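Side-chain contacts in HepC.19480.a.B1 (Helicobacter pylori, PDB 6MTZ), which is of unknown function but probably belongs to the DHH-DHHA1 phosphoesterases, a family whose members typically use metal ions to cleave phosphodiester or related phosphate bonds: residues E131-K134 against K135-I139; K143-T146 against W147-L151; S251-K254 against H255-V259. One frame throughout, in Å; residues are numbered along the deposited sequence.

Contact 1 (E131-K134 against K135-I139). With EDO (1,2-ethanediol), chain C.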
ATOM      1  N   GLU A 131      10.927 -20.182   1.338  1.00 25.83           N
ATOM      2  CA  GLU A 131      11.346 -21.495   1.815  1.00 35.60           C
ATOM      3  C   GLU A 131      10.374 -22.034   2.855  1.00 34.35           C
ATOM      4  O   GLU A 131      10.085 -23.236   2.875  1.00 28.82           O
ATOM      5  CB  GLU A 131      12.788 -21.425   2.330  1.00 30.45           C
ATOM      6  CG  GLU A 131      13.764 -21.605   1.145  1.00 50.65           C
ATOM      7  CD  GLU A 131      15.168 -21.036   1.329  1.00 58.99           C
ATOM      8  OE1 GLU A 131      15.920 -21.064   0.334  1.00 61.87           O
ATOM      9  OE2 GLU A 131      15.529 -20.568   2.429  1.00 54.26           O
ATOM     10  N   PHE A 132       9.799 -21.158   3.679  1.00 29.57           N
ATOM     11  CA  PHE A 132       8.784 -21.613   4.627  1.00 23.31           C
ATOM     12  C   PHE A 132       7.531 -22.114   3.908  1.00 21.71           C
ATOM     13  O   PHE A 132       6.998 -23.176   4.242  1.00 26.72           O
ATOM     14  CB  PHE A 132       8.428 -20.493   5.613  1.00 22.54           C
ATOM     15  CG  PHE A 132       7.248 -20.812   6.485  1.00 27.14           C
ATOM     16  CD1 PHE A 132       7.399 -21.606   7.626  1.00 29.48           C
ATOM     17  CD2 PHE A 132       5.995 -20.315   6.185  1.00 26.36           C
ATOM     18  CE1 PHE A 132       6.313 -21.889   8.441  1.00 24.74           C
ATOM     19  CE2 PHE A 132       4.894 -20.607   6.995  1.00 28.06           C
ATOM     20  CZ  PHE A 132       5.049 -21.395   8.107  1.00 29.46           C
ATOM     21  N   LEU A 133       7.024 -21.350   2.936  1.00 26.97           N
ATOM     22  CA  LEU A 133       5.821 -21.794   2.235  1.00 27.10           C
ATOM     23  C   LEU A 133       6.097 -23.054   1.419  1.00 25.15           C
ATOM     24  O   LEU A 133       5.286 -23.989   1.417  1.00 26.57           O
ATOM     25  CB  LEU A 133       5.274 -20.668   1.339  1.00 19.71           C
ATOM     26  CG  LEU A 133       4.820 -19.417   2.096  1.00 22.25           C
ATOM     27  CD1 LEU A 133       4.118 -18.421   1.164  1.00 30.38           C
ATOM     28  CD2 LEU A 133       3.905 -19.810   3.257  1.00 20.44           C
ATOM     29  N   LYS A 134       7.237 -23.102   0.722  1.00 24.29           N
ATOM     30  CA  LYS A 134       7.536 -24.261  -0.117  1.00 26.17           C
ATOM     31  C   LYS A 134       7.631 -25.536   0.713  1.00 24.83           C
ATOM     32  O   LYS A 134       7.200 -26.607   0.269  1.00 30.19           O
ATOM     33  CB  LYS A 134       8.834 -24.032  -0.895  1.00 24.70           C
ATOM     34  CG  LYS A 134       9.134 -25.097  -1.946  1.00 30.50           C
ATOM     35  CD  LYS A 134       8.153 -25.075  -3.127  1.00 21.20           C
ATOM     36  CE  LYS A 134       8.490 -26.201  -4.126  1.00 26.79           C
ATOM     37  NZ  LYS A 134       7.618 -26.217  -5.362  1.00 21.86           N
ATOM     38  N   LYS A 135       8.186 -25.440   1.928  1.00 25.85           N
ATOM     39  CA  LYS A 135       8.308 -26.628   2.769  1.00 25.40           C
ATOM     40  C   LYS A 135       6.949 -27.182   3.177  1.00 30.88           C
ATOM     41  O   LYS A 135       6.820 -28.397   3.389  1.00 25.77           O
ATOM     42  CB  LYS A 135       9.155 -26.336   4.017  1.00 29.91           C
ATOM     43  CG  LYS A 135      10.651 -26.183   3.728  1.00 36.31           C
ATOM     44  CD  LYS A 135      11.517 -26.844   4.776  1.00 55.07           C
ATOM     45  CE  LYS A 135      12.196 -25.853   5.685  1.00 60.26           C
ATOM     46  NZ  LYS A 135      13.285 -26.519   6.473  1.00 56.98           N
ATOM     47  N   HIS A 136       5.920 -26.331   3.256  1.00 29.40           N
ATOM     48  CA  HIS A 136       4.650 -26.724   3.859  1.00 31.62           C
ATOM     49  C   HIS A 136       3.467 -26.768   2.903  1.00 35.60           C
ATOM     50  O   HIS A 136       2.509 -27.488   3.189  1.00 33.81           O
ATOM     51  CB  HIS A 136       4.313 -25.793   5.041  1.00 25.01           C
ATOM     52  CG  HIS A 136       5.300 -25.912   6.160  1.00 36.77           C
ATOM     53  ND1 HIS A 136       6.351 -25.036   6.323  1.00 38.06           N
ATOM     54  CD2 HIS A 136       5.460 -26.870   7.106  1.00 43.40           C
ATOM     55  CE1 HIS A 136       7.093 -25.425   7.347  1.00 48.13           C
ATOM     56  NE2 HIS A 136       6.575 -26.538   7.836  1.00 45.44           N
ATOM     57  N   TYR A 137       3.505 -26.046   1.782  1.00 25.92           N
ATOM     58  CA  TYR A 137       2.360 -25.951   0.890  1.00 30.42           C
ATOM     59  C   TYR A 137       2.787 -26.168  -0.558  1.00 26.75           C
ATOM     60  O   TYR A 137       3.879 -25.765  -0.968  1.00 23.05           O
ATOM     61  CB  TYR A 137       1.686 -24.574   1.040  1.00 25.69           C
ATOM     62  CG  TYR A 137       1.298 -24.281   2.468  1.00 29.27           C
ATOM     63  CD1 TYR A 137       0.175 -24.876   3.045  1.00 24.93           C
ATOM     64  CD2 TYR A 137       2.066 -23.426   3.250  1.00 34.05           C
ATOM     65  CE1 TYR A 137      -0.175 -24.613   4.377  1.00 34.57           C
ATOM     66  CE2 TYR A 137       1.724 -23.155   4.574  1.00 37.55           C
ATOM     67  CZ  TYR A 137       0.612 -23.749   5.130  1.00 37.38           C
ATOM     68  OH  TYR A 137       0.286 -23.467   6.438  1.00 46.95           O
ATOM     69  N   ALA A 138       1.905 -26.795  -1.332  1.00 23.55           N
ATOM     70  CA  ALA A 138       2.127 -26.917  -2.765  1.00 23.25           C
ATOM     71  C   ALA A 138       1.934 -25.569  -3.458  1.00 25.95           C
ATOM     72  O   ALA A 138       0.966 -24.856  -3.195  1.00 34.61           O
ATOM     73  CB  ALA A 138       1.166 -27.953  -3.362  1.00 24.30           C
ATOM     74  N   ILE A 139       2.858 -25.216  -4.356  1.00 27.33           N
ATOM     75  CA  ILE A 139       2.653 -24.034  -5.188  1.00 26.06           C
ATOM     76  C   ILE A 139       1.466 -24.279  -6.120  1.00 23.63           C
ATOM     77  O   ILE A 139       1.278 -25.386  -6.639  1.00 27.34           O
ATOM     78  CB  ILE A 139       3.930 -23.689  -5.977  1.00 27.56           C
ATOM     79  CG1 ILE A 139       3.741 -22.356  -6.714  1.00 22.73           C
ATOM     80  CG2 ILE A 139       4.324 -24.824  -6.951  1.00 21.88           C
ATOM     81  CD1 ILE A 139       5.025 -21.750  -7.202  1.00 25.66           C
TER
HETATM   82  C1  EDO C 601      15.355 -19.446  -4.413  1.00 51.55           C
HETATM   83  O1  EDO C 601      16.753 -19.173  -4.579  1.00 54.42           O
HETATM   84  C2  EDO C 601      14.991 -19.423  -2.928  1.00 54.57           C
HETATM   85  O2  EDO C 601      14.911 -20.750  -2.394  1.00 48.44           O
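H136 folds back onto F132 in the last turn of helix 125-136, a worked example of how a side chain can help close a helix C terminus. The helix lies beside the parallel sheet of the N-terminal domain, where F132 also touches Q99 and L101. The H136 side chain starts with CB 3.8 Å from F132 O and over one face of the Y137 ring. CG, beside the backbone N (chi1 -64°), turns the imidazole toward the preceding turn. ND1 then donates to F132 O at 2.9 Å, 160° at the hydrogen, with the oxygen close to the ring plane; this holds the rotation of the ring and is consistent with a proton on ND1. CE1 meets F132 CE1 at 3.8 Å, and ND1 rides over one face of the phenyl toward its rim, the two rings inclined at 47°.

One residue on, L133 O is gripped twice, by Y137 N at 2.7 Å and by H136 N at 3.0 Å. Y137 here leaves helical geometry, and its CD2 lies 4.1 Å from L133 CD2; both touch F31, L133 also packs on F32, and the Y137 ring meets F32 edge-to-face. At the other end E131 splits its carboxylate: OE2 pairs with R123 in a salt bridge, while OE1 accepts from O2 of the ethanediol at 2.9 Å.

Contact 2 (K143-T146 against W147-L151)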
ATOM      1  N   LYS A 143       4.525 -24.936 -12.732  1.00 34.94           N
ATOM      2  CA  LYS A 143       5.349 -24.384 -13.801  1.00 34.80           C
ATOM      3  C   LYS A 143       6.011 -23.068 -13.416  1.00 34.13           C
ATOM      4  O   LYS A 143       7.034 -22.720 -14.008  1.00 34.92           O
ATOM      5  CB  LYS A 143       4.522 -24.163 -15.067  1.00 33.05           C
ATOM      6  N   ASN A 144       5.454 -22.313 -12.464  1.00 26.16           N
ATOM      7  CA  ASN A 144       6.002 -20.982 -12.200  1.00 28.08           C
ATOM      8  C   ASN A 144       7.327 -21.025 -11.455  1.00 30.45           C
ATOM      9  O   ASN A 144       8.027 -20.007 -11.421  1.00 30.24           O
ATOM     10  CB  ASN A 144       5.025 -20.131 -11.393  1.00 28.46           C
ATOM     11  CG  ASN A 144       3.794 -19.767 -12.177  1.00 27.16           C
ATOM     12  OD1 ASN A 144       3.710 -20.053 -13.357  1.00 30.76           O
ATOM     13  ND2 ASN A 144       2.828 -19.134 -11.518  1.00 24.12           N
ATOM     14  N   THR A 145       7.688 -22.179 -10.882  1.00 27.53           N
ATOM     15  CA  THR A 145       8.893 -22.262 -10.067  1.00 29.22           C
ATOM     16  C   THR A 145      10.137 -21.846 -10.847  1.00 22.48           C
ATOM     17  O   THR A 145      11.065 -21.263 -10.275  1.00 29.21           O
ATOM     18  CB  THR A 145       9.044 -23.680  -9.518  1.00 29.81           C
ATOM     19  OG1 THR A 145       7.886 -24.010  -8.731  1.00 22.65           O
ATOM     20  CG2 THR A 145      10.287 -23.776  -8.635  1.00 29.07           C
ATOM     21  N   THR A 146      10.164 -22.097 -12.154  1.00 27.89           N
ATOM     22  CA  THR A 146      11.383 -21.817 -12.902  1.00 21.21           C
ATOM     23  C   THR A 146      11.665 -20.320 -13.014  1.00 24.35           C
ATOM     24  O   THR A 146      12.820 -19.938 -13.227  1.00 29.42           O
ATOM     25  CB  THR A 146      11.304 -22.468 -14.286  1.00 42.73           C
ATOM     26  OG1 THR A 146      10.140 -22.009 -14.964  1.00 43.95           O
ATOM     27  CG2 THR A 146      11.208 -23.972 -14.148  1.00 50.06           C
ATOM     28  N   TRP A 147      10.651 -19.456 -12.879  1.00 26.02           N
ATOM     29  CA  TRP A 147      10.947 -18.034 -12.736  1.00 26.02           C
ATOM     30  C   TRP A 147      10.820 -17.543 -11.302  1.00 23.14           C
ATOM     31  O   TRP A 147      11.492 -16.568 -10.936  1.00 26.07           O
ATOM     32  CB  TRP A 147      10.064 -17.176 -13.657  1.00 27.87           C
ATOM     33  CG  TRP A 147       8.575 -17.235 -13.418  1.00 29.81           C
ATOM     34  CD1 TRP A 147       7.666 -17.991 -14.110  1.00 30.66           C
ATOM     35  CD2 TRP A 147       7.821 -16.491 -12.452  1.00 23.62           C
ATOM     36  NE1 TRP A 147       6.401 -17.779 -13.617  1.00 27.37           N
ATOM     37  CE2 TRP A 147       6.468 -16.855 -12.608  1.00 23.09           C
ATOM     38  CE3 TRP A 147       8.157 -15.561 -11.465  1.00 30.20           C
ATOM     39  CZ2 TRP A 147       5.458 -16.313 -11.829  1.00 19.68           C
ATOM     40  CZ3 TRP A 147       7.144 -15.024 -10.679  1.00 27.22           C
ATOM     41  CH2 TRP A 147       5.815 -15.411 -10.863  1.00 27.92           C
ATOM     42  N   LEU A 148      10.020 -18.210 -10.471  1.00 23.72           N
ATOM     43  CA  LEU A 148       9.794 -17.705  -9.122  1.00 26.65           C
ATOM     44  C   LEU A 148      11.056 -17.813  -8.264  1.00 25.78           C
ATOM     45  O   LEU A 148      11.409 -16.863  -7.547  1.00 20.35           O
ATOM     46  CB  LEU A 148       8.614 -18.439  -8.481  1.00 21.34           C
ATOM     47  CG  LEU A 148       8.297 -17.976  -7.054  1.00 22.04           C
ATOM     48  CD1 LEU A 148       8.051 -16.466  -7.010  1.00 22.66           C
ATOM     49  CD2 LEU A 148       7.100 -18.716  -6.515  1.00 28.22           C
ATOM     50  N   GLU A 149      11.770 -18.950  -8.341  1.00 27.26           N
ATOM     51  CA  GLU A 149      12.970 -19.079  -7.515  1.00 22.31           C
ATOM     52  C   GLU A 149      14.067 -18.111  -7.957  1.00 24.31           C
ATOM     53  O   GLU A 149      14.719 -17.510  -7.095  1.00 30.16           O
ATOM     54  CB  GLU A 149      13.478 -20.527  -7.494  1.00 20.75           C
ATOM     55  CG  GLU A 149      12.562 -21.430  -6.670  1.00 34.65           C
ATOM     56  CD  GLU A 149      13.060 -22.858  -6.550  1.00 39.59           C
ATOM     57  OE1 GLU A 149      14.134 -23.174  -7.101  1.00 46.99           O
ATOM     58  OE2 GLU A 149      12.368 -23.671  -5.900  1.00 34.07           O
ATOM     59  N   PRO A 150      14.303 -17.908  -9.259  1.00 24.23           N
ATOM     60  CA  PRO A 150      15.238 -16.838  -9.648  1.00 26.51           C
ATOM     61  C   PRO A 150      14.816 -15.461  -9.157  1.00 25.84           C
ATOM     62  O   PRO A 150      15.660 -14.669  -8.714  1.00 26.68           O
ATOM     63  CB  PRO A 150      15.227 -16.924 -11.179  1.00 26.34           C
ATOM     64  CG  PRO A 150      15.010 -18.375 -11.426  1.00 33.61           C
ATOM     65  CD  PRO A 150      13.951 -18.742 -10.419  1.00 28.53           C
ATOM     66  N   LEU A 151      13.525 -15.151  -9.228  1.00 25.58           N
ATOM     67  CA  LEU A 151      13.056 -13.863  -8.725  1.00 24.76           C
ATOM     68  C   LEU A 151      13.330 -13.731  -7.233  1.00 23.39           C
ATOM     69  O   LEU A 151      13.777 -12.676  -6.765  1.00 26.58           O
ATOM     70  CB  LEU A 151      11.565 -13.690  -9.033  1.00 27.69           C
ATOM     71  CG  LEU A 151      10.927 -12.300  -8.838  1.00 33.72           C
ATOM     72  CD1 LEU A 151       9.703 -12.154  -9.711  1.00 32.21           C
ATOM     73  CD2 LEU A 151      10.524 -12.065  -7.394  1.00 34.75           C
TER
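The indole of W147 and the amide of N144 lie side by side and point the same way, where the chain enters helix 145-159, with their planes 41° apart. The indole gets there through an unusual helical rotamer: chi1 of 62° sets CG in the crowded position between backbone N and carbonyl carbon, so that the ring swings back over the preceding residues. N144 CB consequently sits 3.5 Å from W147 NE1, and its CG lies 3.8 Å from W147 CZ2. The backbone shares in this overlap, because N144 O stands over one face of the indole, off toward the rim and 3.4 Å from W147 CD1. That same oxygen takes two N-H groups: L148 N at 2.8 Å and W147 N at 3.1 Å.

A second side-by-side pair runs along another flank, where T145 CG2 packs 3.4 Å from E149 OE2, whose hydrogen bond goes to Y130 OH. P150 brings no N-H to the turn before it; its ring instead sets CG 3.2 Å from T146 O, and the helix kinks there. The turn is wedged between two other helices: W147 and L148 rest on L26 of helix 19-29, T145 and L148 meet Y130 of helix 125-136, and N144 ND2 reaches Q30 just past the end of helix 19-29.

Contact 3 (S251-K254 against H255-V259)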
ATOM      1  N   SER A 251     -14.079   7.792  -8.205  1.00 42.97           N
ATOM      2  CA  SER A 251     -15.489   7.922  -8.578  1.00 39.77           C
ATOM      3  C   SER A 251     -16.340   6.860  -7.902  1.00 35.88           C
ATOM      4  O   SER A 251     -17.521   7.094  -7.631  1.00 50.19           O
ATOM      5  CB  SER A 251     -15.655   7.845 -10.100  1.00 39.51           C
ATOM      6  OG  SER A 251     -15.152   9.010 -10.722  1.00 51.68           O
ATOM      7  N   LEU A 252     -15.751   5.707  -7.586  1.00 37.49           N
ATOM      8  CA  LEU A 252     -16.480   4.675  -6.863  1.00 42.30           C
ATOM      9  C   LEU A 252     -16.598   4.956  -5.371  1.00 48.01           C
ATOM     10  O   LEU A 252     -17.233   4.167  -4.666  1.00 48.54           O
ATOM     11  CB  LEU A 252     -15.805   3.320  -7.067  1.00 46.06           C
ATOM     12  CG  LEU A 252     -15.253   2.979  -8.456  1.00 48.06           C
ATOM     13  CD1 LEU A 252     -14.597   1.609  -8.408  1.00 45.46           C
ATOM     14  CD2 LEU A 252     -16.324   3.026  -9.535  1.00 52.40           C
ATOM     15  N   LYS A 253     -16.007   6.045  -4.869  1.00 54.85           N
ATOM     16  CA  LYS A 253     -15.976   6.353  -3.440  1.00 40.97           C
ATOM     17  C   LYS A 253     -16.819   7.572  -3.087  1.00 43.69           C
ATOM     18  O   LYS A 253     -16.695   8.095  -1.972  1.00 46.52           O
ATOM     19  CB  LYS A 253     -14.524   6.582  -2.984  1.00 32.38           C
ATOM     20  CG  LYS A 253     -13.609   5.350  -3.023  1.00 39.14           C
ATOM     21  CD  LYS A 253     -12.155   5.735  -2.707  1.00 36.02           C
ATOM     22  CE  LYS A 253     -11.209   4.570  -2.865  1.00 32.82           C
ATOM     23  NZ  LYS A 253     -11.418   3.588  -1.778  1.00 42.56           N
ATOM     24  N   LYS A 254     -17.671   8.035  -4.008  1.00 48.22           N
ATOM     25  CA  LYS A 254     -18.341   9.322  -3.835  1.00 54.32           C
ATOM     26  C   LYS A 254     -19.158   9.359  -2.554  1.00 55.94           C
ATOM     27  O   LYS A 254     -19.222  10.391  -1.877  1.00 57.76           O
ATOM     28  CB  LYS A 254     -19.234   9.629  -5.044  1.00 53.35           C
ATOM     29  CG  LYS A 254     -18.458   9.924  -6.319  1.00 54.20           C
ATOM     30  CD  LYS A 254     -19.336  10.486  -7.427  1.00 56.46           C
ATOM     31  CE  LYS A 254     -20.221   9.423  -8.062  1.00 59.59           C
ATOM     32  NZ  LYS A 254     -20.940   9.959  -9.247  1.00 65.05           N
ATOM     33  N   HIS A 255     -19.772   8.241  -2.189  1.00 60.16           N
ATOM     34  CA  HIS A 255     -20.653   8.289  -1.033  1.00 65.16           C
ATOM     35  C   HIS A 255     -19.856   8.304   0.270  1.00 56.69           C
ATOM     36  O   HIS A 255     -20.199   9.050   1.191  1.00 65.99           O
ATOM     37  CB  HIS A 255     -21.667   7.140  -1.112  1.00 74.72           C
ATOM     38  CG  HIS A 255     -22.639   7.278  -2.255  1.00 83.43           C
ATOM     39  ND1 HIS A 255     -23.309   6.204  -2.805  1.00 83.98           N
ATOM     40  CD2 HIS A 255     -23.045   8.369  -2.951  1.00 80.50           C
ATOM     41  CE1 HIS A 255     -24.085   6.628  -3.788  1.00 84.41           C
ATOM     42  NE2 HIS A 255     -23.942   7.937  -3.897  1.00 82.46           N
ATOM     43  N   ASP A 256     -18.754   7.551   0.349  1.00 40.60           N
ATOM     44  CA  ASP A 256     -17.955   7.569   1.575  1.00 37.97           C
ATOM     45  C   ASP A 256     -17.145   8.854   1.735  1.00 40.14           C
ATOM     46  O   ASP A 256     -16.857   9.257   2.867  1.00 40.94           O
ATOM     47  CB  ASP A 256     -17.010   6.366   1.632  1.00 43.28           C
ATOM     48  CG  ASP A 256     -17.756   5.030   1.690  1.00 54.75           C
ATOM     49  OD1 ASP A 256     -18.886   4.995   2.212  1.00 55.97           O
ATOM     50  OD2 ASP A 256     -17.212   4.014   1.209  1.00 60.37           O
ATOM     51  N   CYS A 257     -16.763   9.515   0.645  1.00 34.55           N
ATOM     52  CA  CYS A 257     -15.810  10.616   0.741  1.00 42.41           C
ATOM     53  C   CYS A 257     -16.453  11.993   0.598  1.00 47.42           C
ATOM     54  O   CYS A 257     -15.731  12.990   0.467  1.00 35.71           O
ATOM     55  CB  CYS A 257     -14.698  10.443  -0.295  1.00 40.26           C
ATOM     56  SG  CYS A 257     -13.816   8.864  -0.125  1.00 38.79           S
ATOM     57  N   SER A 258     -17.784  12.077   0.644  1.00 32.86           N
ATOM     58  CA  SER A 258     -18.472  13.346   0.441  1.00 36.98           C
ATOM     59  C   SER A 258     -18.488  14.158   1.725  1.00 44.13           C
ATOM     60  O   SER A 258     -18.770  13.627   2.801  1.00 34.24           O
ATOM     61  CB  SER A 258     -19.899  13.116  -0.028  1.00 39.78           C
ATOM     62  OG  SER A 258     -19.929  12.876  -1.411  1.00 36.85           O
ATOM     63  N   VAL A 259     -18.192  15.446   1.607  1.00 39.71           N
ATOM     64  CA  VAL A 259     -18.241  16.368   2.730  1.00 46.41           C
ATOM     65  C   VAL A 259     -18.984  17.615   2.268  1.00 48.31           C
ATOM     66  O   VAL A 259     -19.071  17.904   1.072  1.00 37.96           O
ATOM     67  CB  VAL A 259     -16.829  16.710   3.260  1.00 46.09           C
ATOM     68  CG1 VAL A 259     -16.288  15.544   4.077  1.00 39.84           C
ATOM     69  CG2 VAL A 259     -15.880  17.024   2.096  1.00 30.26           C
TER
HETATM   70  O   HOH W   1     -18.907   5.421  -1.905  1.00 49.39           O
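K254 and S258 meet through a backbone oxygen and a hydroxyl, in the loop that carries the chain from helix 238-251 into edge strand 258-261 of the mixed sheet. The hydrogen bonds come first. S258 OG donates to K254 O at 2.6 Å, coming in 24° from the carbonyl plane; with OG set beside its own backbone N (chi1 -82°), the hydroxyl reaches back to the carbonyl four residues earlier. Just before it, C257 N bonds K253 O at 3.0 Å, an alpha-turn, K253 to C257, that overlaps the end of the type I beta turn from S251 to K254.

Solvent adds a looser tie. Water 1 accepts from D256 N at 3.1 Å and donates weakly to L252 O.

Apolar contact is slight: K253 CB lies 3.7 Å from C257 SG, and the thiol side chain also packs against F267 and Y341. Charge probably contributes little across the turn. K253 NZ and D256 OD2 stay 6.5 Å apart, and the lysine tip is bound, weakly, to M188 O instead.

Two successive carbonyls of the loop are thus satisfied by different chemistry, K253 O by an amide and K254 O by a hydroxyl. Because S258 gives its proton to K254 O, the serine oxygen can act toward other groups only as an acceptor.

Contacts 1 and 2 form one neighbourhood, their centres 13 Å apart on consecutive helices: I139 CD1 of contact 1 packs on L148 CD2 of contact 2 at 3.7 Å, so the exit from one helix lies against the start of the next. A bound ethanediol, probably from the crystallisation liquor, also joins them: held by E131 OE1, it is hydrogen-bonded to E153 as well, and its C1 lies 3.8 Å from E149 CB of contact 2. Contact 3 lies across the chain's centre, its own centre 41 Å from each of the others and its nearest atoms about 27 Å from either. Together they sample both sheet-bearing halves, between which DHH-DHHA1 relatives place their active-site cleft.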